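Local coordinates for CdiI immunity protein (Yersinia kristensenii ATCC 33638, PDB 5E3E), which binds the cognate CdiA-CT toxin, a nuclease of the RNase A superfamily, and probably neutralises it to protect the producing cell, at residues E82-S85 and S86-L90. Numbering follows the deposited sequence.
Sequences EWSS and SEEWL
With chi1 at 73°, the Ser85 hydroxyl sits between its own backbone N and carbonyl carbon, turned to the first turn of the helix, where OG accepts from Glu88 N at 3.0 Å; Trp89 CG, anti to the backbone N (chi1 -173°), brings its indole to Trp83. Ser85 is the N-cap, its side chain taking an amide N-H of the first helical turn. The carbonyl O of the same residue receives Trp89 N at 3.2 Å, an i to i+4 helical bond. Glu88 CG, beside its own backbone N, comes to 3.2 Å from Ser85 OG, and the bend at chi2 then turns OE2 to a water. That water bridges Ser85 OG (2.8 Å) and Glu88 OE2 (3.2 Å), with a weak bond to Glu87 OE2; the other oxygen of Glu87 is paired with Lys91. Ahead of the cap, the Trp83 five-membered ring has Trp89 CD1 over one face, 3.4 Å from Trp83 NE1, and Trp83 CE3 lies beside Glu88 CB. The two five-membered rings meet obliquely, planes 45° apart, while Trp89 CB makes a CH-pi contact with the same Trp83 ring. Trp89 also stacks on Tyr79 and meets Phe18 edge-to-face. This N-terminal cap closes the loop that follows helix 62-72 and starts helix 86-96; Ser86 packs on Leu65 and Leu69 of helix 62-72, and Leu90 on Ile52 and Leu56 of helix 42-56.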
ATOM      1  N   GLU A  82     -16.153   6.893   4.333  1.00 19.37           N
ATOM      2  CA  GLU A  82     -17.103   6.934   3.223  1.00 19.40           C
ATOM      3  C   GLU A  82     -18.092   5.778   3.206  1.00 18.01           C
ATOM      4  O   GLU A  82     -19.014   5.815   2.405  1.00 18.58           O
ATOM      5  CB  GLU A  82     -16.368   6.951   1.893  1.00 20.69           C
ATOM      6  CG  GLU A  82     -15.899   8.344   1.494  1.00 23.01           C
ATOM      7  CD  GLU A  82     -14.757   8.830   2.319  1.00 24.38           C
ATOM      8  OE1 GLU A  82     -14.965   9.695   3.185  1.00 28.07           O
ATOM      9  OE2 GLU A  82     -13.645   8.338   2.118  1.00 27.29           O
ATOM     10  N   TRP A  83     -17.873   4.726   4.020  1.00 15.92           N
ATOM     11  CA  TRP A  83     -18.625   3.472   3.885  1.00 14.63           C
ATOM     12  C   TRP A  83     -19.049   2.970   5.246  1.00 14.32           C
ATOM     13  O   TRP A  83     -18.254   2.973   6.164  1.00 14.45           O
ATOM     14  CB  TRP A  83     -17.806   2.384   3.160  1.00 14.06           C
ATOM     15  CG  TRP A  83     -17.570   2.784   1.734  1.00 13.52           C
ATOM     16  CD1 TRP A  83     -16.522   3.490   1.246  1.00 13.56           C
ATOM     17  CD2 TRP A  83     -18.497   2.637   0.663  1.00 13.25           C
ATOM     18  NE1 TRP A  83     -16.728   3.784  -0.112  1.00 13.43           N
ATOM     19  CE2 TRP A  83     -17.923   3.238  -0.482  1.00 13.25           C
ATOM     20  CE3 TRP A  83     -19.764   2.044   0.553  1.00 13.25           C
ATOM     21  CZ2 TRP A  83     -18.568   3.242  -1.717  1.00 13.33           C
ATOM     22  CZ3 TRP A  83     -20.392   2.048  -0.677  1.00 13.36           C
ATOM     23  CH2 TRP A  83     -19.809   2.664  -1.779  1.00 13.49           C
ATOM     24  N   SER A  84     -20.302   2.530   5.348  1.00 13.99           N
ATOM     25  CA  SER A  84     -20.911   2.142   6.630  1.00 14.01           C
ATOM     26  C   SER A  84     -20.326   0.850   7.163  1.00 13.92           C
ATOM     27  O   SER A  84     -20.452   0.592   8.355  1.00 14.39           O
ATOM     28  CB  SER A  84     -22.437   1.936   6.517  1.00 14.25           C
ATOM     29  OG  SER A  84     -22.765   0.824   5.652  1.00 14.40           O
ATOM     30  N   SER A  85     -19.730   0.047   6.291  1.00 13.43           N
ATOM     31  CA  SER A  85     -19.189  -1.262   6.683  1.00 13.37           C
ATOM     32  C   SER A  85     -18.141  -1.697   5.688  1.00 12.95           C
ATOM     33  O   SER A  85     -18.115  -1.245   4.530  1.00 12.78           O
ATOM     34  CB  SER A  85     -20.285  -2.344   6.785  1.00 13.74           C
ATOM     35  OG  SER A  85     -20.730  -2.735   5.474  1.00 13.83           O
ATOM     36  N   SER A  86     -17.309  -2.632   6.117  1.00 12.88           N
ATOM     37  CA  SER A  86     -16.298  -3.228   5.263  1.00 12.92           C
ATOM     38  C   SER A  86     -16.952  -4.064   4.145  1.00 13.10           C
ATOM     39  O   SER A  86     -16.493  -4.038   3.004  1.00 12.68           O
ATOM     40  CB  SER A  86     -15.317  -4.051   6.089  1.00 13.32           C
ATOM     41  OG  SER A  86     -14.672  -3.241   7.075  1.00 13.33           O
ATOM     42  N   GLU A  87     -18.025  -4.783   4.457  1.00 13.71           N
ATOM     43  CA  GLU A  87     -18.803  -5.479   3.410  1.00 14.74           C
ATOM     44  C   GLU A  87     -19.230  -4.534   2.314  1.00 14.01           C
ATOM     45  O   GLU A  87     -19.132  -4.844   1.140  1.00 13.58           O
ATOM     46  CB  GLU A  87     -20.062  -6.110   4.014  1.00 16.56           C
ATOM     47  CG  GLU A  87     -20.975  -6.812   3.017  1.00 18.68           C
ATOM     48  CD  GLU A  87     -22.238  -7.373   3.640  1.00 21.19           C
ATOM     49  OE1 GLU A  87     -23.128  -7.789   2.869  1.00 24.25           O
ATOM     50  OE2 GLU A  87     -22.338  -7.440   4.883  1.00 23.04           O
ATOM     51  N   GLU A  88     -19.777  -3.394   2.681  1.00 13.97           N
ATOM     52  CA  GLU A  88     -20.283  -2.482   1.644  1.00 14.25           C
ATOM     53  C   GLU A  88     -19.131  -1.946   0.760  1.00 13.04           C
ATOM     54  O   GLU A  88     -19.284  -1.794  -0.444  1.00 13.20           O
ATOM     55  CB  GLU A  88     -21.129  -1.370   2.233  1.00 15.72           C
ATOM     56  CG  GLU A  88     -22.439  -1.845   2.863  1.00 18.36           C
ATOM     57  CD  GLU A  88     -23.275  -2.768   1.990  1.00 22.12           C
ATOM     58  OE1 GLU A  88     -23.399  -2.502   0.781  1.00 24.61           O
ATOM     59  OE2 GLU A  88     -23.827  -3.788   2.502  1.00 27.68           O
ATOM     60  N   TRP A  89     -17.983  -1.653   1.343  1.00 12.08           N
ATOM     61  CA  TRP A  89     -16.870  -1.152   0.548  1.00 11.58           C
ATOM     62  C   TRP A  89     -16.396  -2.259  -0.388  1.00 11.37           C
ATOM     63  O   TRP A  89     -16.141  -1.999  -1.559  1.00 11.01           O
ATOM     64  CB  TRP A  89     -15.700  -0.651   1.391  1.00 11.46           C
ATOM     65  CG  TRP A  89     -14.672  -0.007   0.535  1.00 11.49           C
ATOM     66  CD1 TRP A  89     -14.908   0.944  -0.428  1.00 11.55           C
ATOM     67  CD2 TRP A  89     -13.275  -0.295   0.471  1.00 11.74           C
ATOM     68  NE1 TRP A  89     -13.742   1.281  -1.064  1.00 11.78           N
ATOM     69  CE2 TRP A  89     -12.721   0.541  -0.519  1.00 11.81           C
ATOM     70  CE3 TRP A  89     -12.424  -1.129   1.204  1.00 11.96           C
ATOM     71  CZ2 TRP A  89     -11.370   0.546  -0.816  1.00 12.32           C
ATOM     72  CZ3 TRP A  89     -11.094  -1.131   0.894  1.00 12.38           C
ATOM     73  CH2 TRP A  89     -10.572  -0.301  -0.086  1.00 12.56           C
ATOM     74  N   LEU A  90     -16.271  -3.501   0.111  1.00 11.45           N
ATOM     75  CA  LEU A  90     -15.825  -4.582  -0.782  1.00 11.61           C
ATOM     76  C   LEU A  90     -16.819  -4.799  -1.946  1.00 11.68           C
ATOM     77  O   LEU A  90     -16.389  -5.103  -3.060  1.00 11.55           O
ATOM     78  CB  LEU A  90     -15.624  -5.897  -0.037  1.00 12.13           C
ATOM     79  CG  LEU A  90     -14.454  -5.976   0.946  1.00 12.46           C
ATOM     80  CD1 LEU A  90     -14.391  -7.335   1.623  1.00 13.23           C
ATOM     81  CD2 LEU A  90     -13.145  -5.691   0.299  1.00 12.61           C
TER
HETATM   82  O   HOH W   1     -23.078  -4.233   5.561  1.00 22.58           O